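Local coordinates for protein 3-chlorocatechol 1,2-dioxygenase (Rhodococcus opacus, PDB 2BOY) that probably cleaves the aromatic ring of chlorinated catechols between the two hydroxyl-bearing carbons, using a bound ferric iron and molecular oxygen, at residues 3-6 with 7-11; 60-63 with 64-67; 92-95 with 96-100. All coordinates share one frame; numbering follows the deposited sequence. Where two conformers were deposited one is given.

Contact 1: 3-6 with 7-11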
loop_
_atom_site.group_PDB
_atom_site.type_symbol
_atom_site.label_atom_id
_atom_site.label_comp_id
_atom_site.label_asym_id
_atom_site.label_seq_id
_atom_site.Cartn_x
_atom_site.Cartn_y
_atom_site.Cartn_z
ATOM N N THR A 3 5.702 -11.472 -16.959
ATOM C CA THR A 3 6.140 -11.792 -15.601
ATOM C C THR A 3 7.457 -11.073 -15.372
ATOM O O THR A 3 7.718 -10.563 -14.270
ATOM C CB THR A 3 6.253 -13.350 -15.342
ATOM O OG1 THR A 3 7.214 -13.941 -16.234
ATOM C CG2 THR A 3 4.927 -14.073 -15.678
ATOM N N ASP A 4 8.267 -10.982 -16.435
ATOM C CA ASP A 4 9.553 -10.312 -16.339
ATOM C C ASP A 4 9.356 -8.851 -15.922
ATOM O O ASP A 4 9.985 -8.373 -14.983
ATOM C CB ASP A 4 10.347 -10.387 -17.655
ATOM C CG ASP A 4 11.723 -9.724 -17.543
ATOM O OD1 ASP A 4 12.572 -10.216 -16.762
ATOM O OD2 ASP A 4 12.052 -8.690 -18.160
ATOM N N ARG A 5 8.492 -8.157 -16.650
ATOM C CA ARG A 5 8.262 -6.736 -16.421
ATOM C C ARG A 5 7.663 -6.518 -15.023
ATOM O O ARG A 5 8.180 -5.706 -14.221
ATOM C CB ARG A 5 7.303 -6.211 -17.488
ATOM C CG ARG A 5 6.883 -4.775 -17.225
ATOM C CD ARG A 5 6.350 -4.072 -18.412
ATOM N NE ARG A 5 5.816 -2.757 -18.046
ATOM C CZ ARG A 5 6.512 -1.639 -17.970
ATOM N NH1 ARG A 5 7.827 -1.610 -18.240
ATOM N NH2 ARG A 5 5.864 -0.509 -17.643
ATOM N N THR A 6 6.601 -7.243 -14.701
ATOM C CA THR A 6 6.025 -6.973 -13.373
ATOM C C THR A 6 6.893 -7.339 -12.206
ATOM O O THR A 6 7.025 -6.546 -11.260
ATOM C CB THR A 6 4.529 -7.281 -13.173
ATOM O OG1 THR A 6 4.324 -8.206 -12.087
ATOM C CG2 THR A 6 3.868 -7.819 -14.331
ATOM N N GLY A 7 7.584 -8.470 -12.316
ATOM C CA GLY A 7 8.655 -8.742 -11.375
ATOM C C GLY A 7 9.724 -7.663 -11.297
ATOM O O GLY A 7 10.207 -7.363 -10.210
ATOM N N ASN A 8 10.148 -7.101 -12.438
ATOM C CA ASN A 8 11.191 -6.087 -12.398
ATOM C C ASN A 8 10.690 -4.890 -11.576
ATOM O O ASN A 8 11.364 -4.421 -10.679
ATOM C CB ASN A 8 11.560 -5.613 -13.819
ATOM C CG ASN A 8 12.566 -6.529 -14.503
ATOM O OD1 ASN A 8 13.105 -7.441 -13.873
ATOM N ND2 ASN A 8 12.827 -6.284 -15.810
ATOM N N ILE A 9 9.471 -4.464 -11.858
ATOM C CA ILE A 9 8.943 -3.213 -11.289
ATOM C C ILE A 9 8.664 -3.384 -9.801
ATOM O O ILE A 9 9.157 -2.600 -8.964
ATOM C CB ILE A 9 7.663 -2.804 -11.991
ATOM C CG1 ILE A 9 7.919 -2.369 -13.453
ATOM C CG2 ILE A 9 6.976 -1.648 -11.202
ATOM C CD1 ILE A 9 6.674 -2.516 -14.331
ATOM N N VAL A 10 7.866 -4.392 -9.483
ATOM C CA VAL A 10 7.514 -4.688 -8.088
ATOM C C VAL A 10 8.743 -5.072 -7.273
ATOM O O VAL A 10 8.902 -4.636 -6.144
ATOM C CB VAL A 10 6.402 -5.760 -7.952
ATOM C CG1 VAL A 10 5.918 -5.857 -6.481
ATOM C CG2 VAL A 10 5.230 -5.463 -8.883
ATOM N N GLY A 11 9.646 -5.856 -7.865
ATOM C CA GLY A 11 10.885 -6.187 -7.165
ATOM C C GLY A 11 11.663 -4.955 -6.751
ATOM O O GLY A 11 12.107 -4.855 -5.599
#

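Contact 2: 60-63 with 64-67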
loop_
_atom_site.group_PDB
_atom_site.type_symbol
_atom_site.label_atom_id
_atom_site.label_comp_id
_atom_site.label_asym_id
_atom_site.label_seq_id
_atom_site.Cartn_x
_atom_site.Cartn_y
_atom_site.Cartn_z
ATOM N N GLU A 60 1.260 9.912 -14.716
ATOM C CA GLU A 60 0.845 10.858 -15.745
ATOM C C GLU A 60 2.051 11.489 -16.465
ATOM O O GLU A 60 2.005 11.736 -17.662
ATOM C CB GLU A 60 -0.040 11.936 -15.116
ATOM C CG GLU A 60 -0.920 12.651 -16.146
ATOM C CD GLU A 60 -0.148 13.739 -16.906
ATOM O OE1 GLU A 60 0.854 14.287 -16.386
ATOM O OE2 GLU A 60 -0.556 14.051 -18.018
ATOM N N SER A 61 3.124 11.744 -15.734
ATOM C CA SER A 61 4.316 12.322 -16.338
ATOM C C SER A 61 4.913 11.359 -17.402
ATOM O O SER A 61 5.342 11.805 -18.462
ATOM C CB SER A 61 5.344 12.625 -15.265
ATOM O OG SER A 61 6.525 13.122 -15.868
ATOM N N VAL A 62 4.880 10.051 -17.166
ATOM C CA VAL A 62 5.357 9.148 -18.241
ATOM C C VAL A 62 4.387 9.109 -19.435
ATOM O O VAL A 62 4.820 9.112 -20.597
ATOM C CB VAL A 62 5.817 7.697 -17.805
ATOM C CG1 VAL A 62 5.866 7.494 -16.352
ATOM C CG2 VAL A 62 5.103 6.575 -18.565
ATOM N N ALA A 63 3.096 9.071 -19.137
ATOM C CA ALA A 63 2.048 9.115 -20.162
ATOM C C ALA A 63 2.177 10.378 -21.021
ATOM O O ALA A 63 2.004 10.326 -22.267
ATOM C CB ALA A 63 0.670 9.079 -19.496
ATOM N N ALA A 64 2.529 11.485 -20.364
ATOM C CA ALA A 64 2.554 12.790 -21.002
ATOM C C ALA A 64 3.644 12.895 -22.081
ATOM O O ALA A 64 3.461 13.646 -23.031
ATOM C CB ALA A 64 2.708 13.932 -19.974
ATOM N N GLU A 65 4.736 12.144 -21.931
ATOM C CA GLU A 65 5.774 12.117 -22.972
ATOM C C GLU A 65 5.265 11.752 -24.391
ATOM O O GLU A 65 5.893 12.141 -25.386
ATOM C CB GLU A 65 7.003 11.251 -22.631
ATOM C CG GLU A 65 7.412 10.937 -21.202
ATOM C CD GLU A 65 8.505 9.864 -21.183
ATOM O OE1 GLU A 65 8.299 8.775 -20.599
ATOM O OE2 GLU A 65 9.579 10.089 -21.788
ATOM N N SER A 66 4.128 11.074 -24.471
ATOM C CA SER A 66 3.495 10.709 -25.737
ATOM C C SER A 66 2.357 11.632 -26.186
ATOM O O SER A 66 1.624 11.269 -27.093
ATOM C CB SER A 66 2.912 9.285 -25.648
ATOM O OG SER A 66 3.946 8.326 -25.537
ATOM N N ASN A 67 2.162 12.766 -25.512
ATOM C CA ASN A 67 1.057 13.696 -25.842
ATOM C C ASN A 67 1.150 14.159 -27.296
ATOM O O ASN A 67 2.250 14.488 -27.749
ATOM C CB ASN A 67 1.144 14.958 -24.961
ATOM C CG ASN A 67 0.549 14.736 -23.563
ATOM O OD1 ASN A 67 0.029 13.647 -23.262
ATOM N ND2 ASN A 67 0.672 15.738 -22.700
HETATM O O HOH W 1 4.543 7.790 -22.783
HETATM O O HOH W 2 0.125 10.935 -23.821
#

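Contact 3: 92-95 with 96-100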
loop_
_atom_site.group_PDB
_atom_site.type_symbol
_atom_site.label_atom_id
_atom_site.label_comp_id
_atom_site.label_asym_id
_atom_site.label_seq_id
_atom_site.Cartn_x
_atom_site.Cartn_y
_atom_site.Cartn_z
ATOM N N MET A 92 -21.921 26.926 -15.143
ATOM C CA MET A 92 -21.762 25.756 -14.293
ATOM C C MET A 92 -22.901 25.692 -13.268
ATOM O O MET A 92 -23.390 26.768 -12.851
ATOM C CB MET A 92 -20.413 25.795 -13.552
ATOM C CG MET A 92 -19.148 25.660 -14.480
ATOM S SD MET A 92 -19.109 24.070 -15.346
ATOM C CE MET A 92 -18.547 22.987 -14.055
ATOM N N PRO A 93 -23.358 24.481 -12.910
ATOM C CA PRO A 93 -24.455 24.341 -11.934
ATOM C C PRO A 93 -24.081 24.921 -10.584
ATOM O O PRO A 93 -23.067 24.510 -9.982
ATOM C CB PRO A 93 -24.730 22.828 -11.895
ATOM C CG PRO A 93 -24.303 22.330 -13.315
ATOM C CD PRO A 93 -22.992 23.174 -13.526
ATOM N N MET A 94 -24.842 25.961 -10.180
ATOM C CA MET A 94 -24.536 26.697 -8.969
ATOM C C MET A 94 -25.844 26.966 -8.211
ATOM O O MET A 94 -26.915 27.035 -8.815
ATOM C CB MET A 94 -23.890 28.042 -9.341
ATOM C CG MET A 94 -22.497 27.881 -9.866
ATOM S SD MET A 94 -21.680 29.402 -10.236
ATOM C CE MET A 94 -22.415 29.783 -11.786
ATOM N N ARG A 95 -25.742 27.142 -6.903
ATOM C CA ARG A 95 -26.934 27.410 -6.101
ATOM C C ARG A 95 -27.365 28.856 -6.310
ATOM O O ARG A 95 -26.548 29.678 -6.708
ATOM C CB ARG A 95 -26.639 27.161 -4.622
ATOM C CG ARG A 95 -26.501 25.637 -4.356
ATOM C CD ARG A 95 -25.734 25.291 -3.098
ATOM N NE ARG A 95 -24.290 25.566 -3.159
ATOM C CZ ARG A 95 -23.433 25.131 -2.239
ATOM N NH1 ARG A 95 -23.880 24.427 -1.196
ATOM N NH2 ARG A 95 -22.142 25.396 -2.329
ATOM N N ASP A 96 -28.637 29.174 -6.025
ATOM C CA ASP A 96 -29.093 30.562 -6.202
ATOM C C ASP A 96 -28.327 31.580 -5.355
ATOM O O ASP A 96 -28.339 32.778 -5.667
ATOM C CB ASP A 96 -30.612 30.789 -6.029
ATOM C CG ASP A 96 -31.209 30.133 -4.795
ATOM O OD1 ASP A 96 -30.514 29.885 -3.789
ATOM O OD2 ASP A 96 -32.432 29.858 -4.745
ATOM N N ASP A 97 -27.650 31.131 -4.315
ATOM C CA ASP A 97 -26.879 32.061 -3.484
ATOM C C ASP A 97 -25.401 31.678 -3.427
ATOM O O ASP A 97 -24.714 31.913 -2.428
ATOM C CB ASP A 97 -27.484 32.153 -2.071
ATOM C CG ASP A 97 -27.474 30.828 -1.329
ATOM O OD1 ASP A 97 -27.051 29.766 -1.909
ATOM O OD2 ASP A 97 -27.899 30.748 -0.156
ATOM N N GLU A 98 -24.921 31.062 -4.505
ATOM C CA GLU A 98 -23.550 30.540 -4.524
ATOM C C GLU A 98 -22.545 31.634 -4.216
ATOM O O GLU A 98 -22.576 32.685 -4.843
ATOM C CB GLU A 98 -23.259 29.914 -5.897
ATOM C CG GLU A 98 -22.048 29.006 -5.917
ATOM C CD GLU A 98 -22.291 27.714 -5.183
ATOM O OE1 GLU A 98 -23.331 27.062 -5.449
ATOM O OE2 GLU A 98 -21.431 27.358 -4.331
ATOM N N SER A 99 -21.669 31.426 -3.234
ATOM C CA SER A 99 -20.659 32.450 -2.961
ATOM C C SER A 99 -19.397 32.276 -3.805
ATOM O O SER A 99 -19.207 31.221 -4.413
ATOM C CB SER A 99 -20.304 32.517 -1.481
ATOM O OG SER A 99 -19.717 31.317 -1.065
ATOM N N GLY A 100 -18.557 33.316 -3.807
ATOM C CA GLY A 100 -17.292 33.337 -4.529
ATOM C C GLY A 100 -17.254 34.375 -5.642
ATOM O O GLY A 100 -18.260 34.983 -5.967
#

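Contact 1: 3-6 with 7-11
Arg5 and Ile9 stand one turn apart at the start of helix 3-24, the first helix of the N-terminal region of this intradiol dioxygenase. Starting at Arg5 CB, the chain leaves with CG anti to the backbone N (chi1 173°), stays extended as far as NE and crosses the end of the isoleucine at a slant. CG touches Ile9 CD1 at 3.7 Å; NE lies 3.8 Å from the same methyl. At the tip, CZ is 3.7 Å and NH2 4.0 Å from Ile9 CD1, which sits over the centre of one guanidinium face, 3.7 Å above the plane, and leaves the N-H groups at the rim to other partners. These belong to the second subunit: Glu30 of that chain forms a salt bridge with NE, and its Glu24 carbonyl takes a hydrogen bond from NH1. A long arginine suits this place because its aliphatic part packs within the helix while its charge reaches across the dimer interface. Ile9, branched and nonpolar, also touches the bound phospholipid, as do Thr6 and Val10. Beneath the side chains run regular i to i+4 bonds, among them Ile9 N to Arg5 O at 3.0 Å. One residue further on, Val10 N reaches Thr6 O at 2.9 Å, and Val10 CG2 rests 3.2 Å from that same oxygen.

Contact 2: 60-63 with 64-67
Glu60 and Ala64 meet through an i to i+4 backbone bond near the end of helix 56-64, Ala64 N to Glu60 O at 2.8 Å. The bonds that follow reach back three residues instead of four: Glu65 N to Val62 O is weak, whereas Ser66 N to Ala63 O, at 3.2 Å, has its donor above the carbonyl plane. A type I beta turn runs from Ala64 to Asn67, with Asn67 N bonded to Ala64 O.

Two waters donate to carbonyl oxygens at this helix end. One bonds to Val62 O at 2.6 Å and is also hydrogen-bonded to Ser66 OG; the other donates to both Ala63 O and Asn67 OD1, the latter at 2.8 Å. Small polar serine and asparagine suit the turn because each can share a water with a carbonyl of the last helical residues.

Side-chain contacts are slight. With CG anti to the backbone N (chi1 -159°) and a bend at chi2, Glu60 brings OE2 to 3.8 Å from Ala64 CB, and the small methyl admits the carboxylate beside it. That carboxylate is held by a salt bridge to Lys225 and a hydrogen bond to Ser72, whose hydroxyl also bonds Asn67 ND2.

Val62 packs on Val26 and Ala63 on Tyr28 of the second subunit. The end of helix 56-64 thus lies against that subunit, and the turn leads into the long loop before strand 102-110.

Contact 3: 92-95 with 96-100
Met94 brings its CB to 4.0 Å from Glu98 CB, the two side chains crossing at about a right angle. Met92, before it, lies against strand 156-162: its backbone bonds to Arg160, and its buried side chain lies on Leu159 and Thr161. Pro93 follows with a backbone bond to Phe145. Met94 itself packs on Phe145 and Ile162, and the Glu98 side chain touches both of these residues too; a flexible thioether chain suits this half-covered spot.

Arg95 comes next and carries the contact. It opens a type I beta turn, Arg95 to Glu98, in the loop ahead of strand 102-110 of the catalytic beta domain. The turn's bond, Glu98 N to Arg95 O at 3.1 Å, has its donor well above the carbonyl plane, and the Glu98 carboxylate adds bonds to both the backbone and the side chain of Arg95. Glu98 leaves with CG anti to the backbone N (chi1 -163°) and bends at chi2, which turns its carboxylate back to the start of the turn. There OE1 accepts two bonds: Arg95 N, 2.8 Å away, meets its anti lone pair almost straight, and Arg95 NE, at 2.9 Å, approaches on the syn side. Arg95 NH2 reaches OE2 at 2.9 Å, making a side-on salt bridge with one nitrogen to each oxygen. Both oxygens lie near the guanidinium plane, although the two flat groups are tilted 31° against each other. With an alanine in place of Glu98, Arg95 N, NE and NH2 would probably be left without these acceptors and the guanidinium less firmly fixed. Arg95 also packs on Leu140 and Leu144, while NH2 has a second, weak and long ion pair with Asp128.

Contacts 1 and 2 belong to the N-terminal region and both touch the second subunit; their centres are 21 Å apart and their nearest atoms about 7 Å. Contact 1 borders the phospholipid directly, whereas in contact 2 the side chain of Val62 is about 10 Å from a bound lipid. Contact 3 lies on the opposite side of the chain's centre, in the catalytic domain, with its centre 49 Å from that of contact 1 and 35 Å from that of contact 2. Of the iron ligands, His193 is about 11 Å from Glu60 of contact 2 and Tyr133 about 10 Å from Arg95 of contact 3, side chain to side chain.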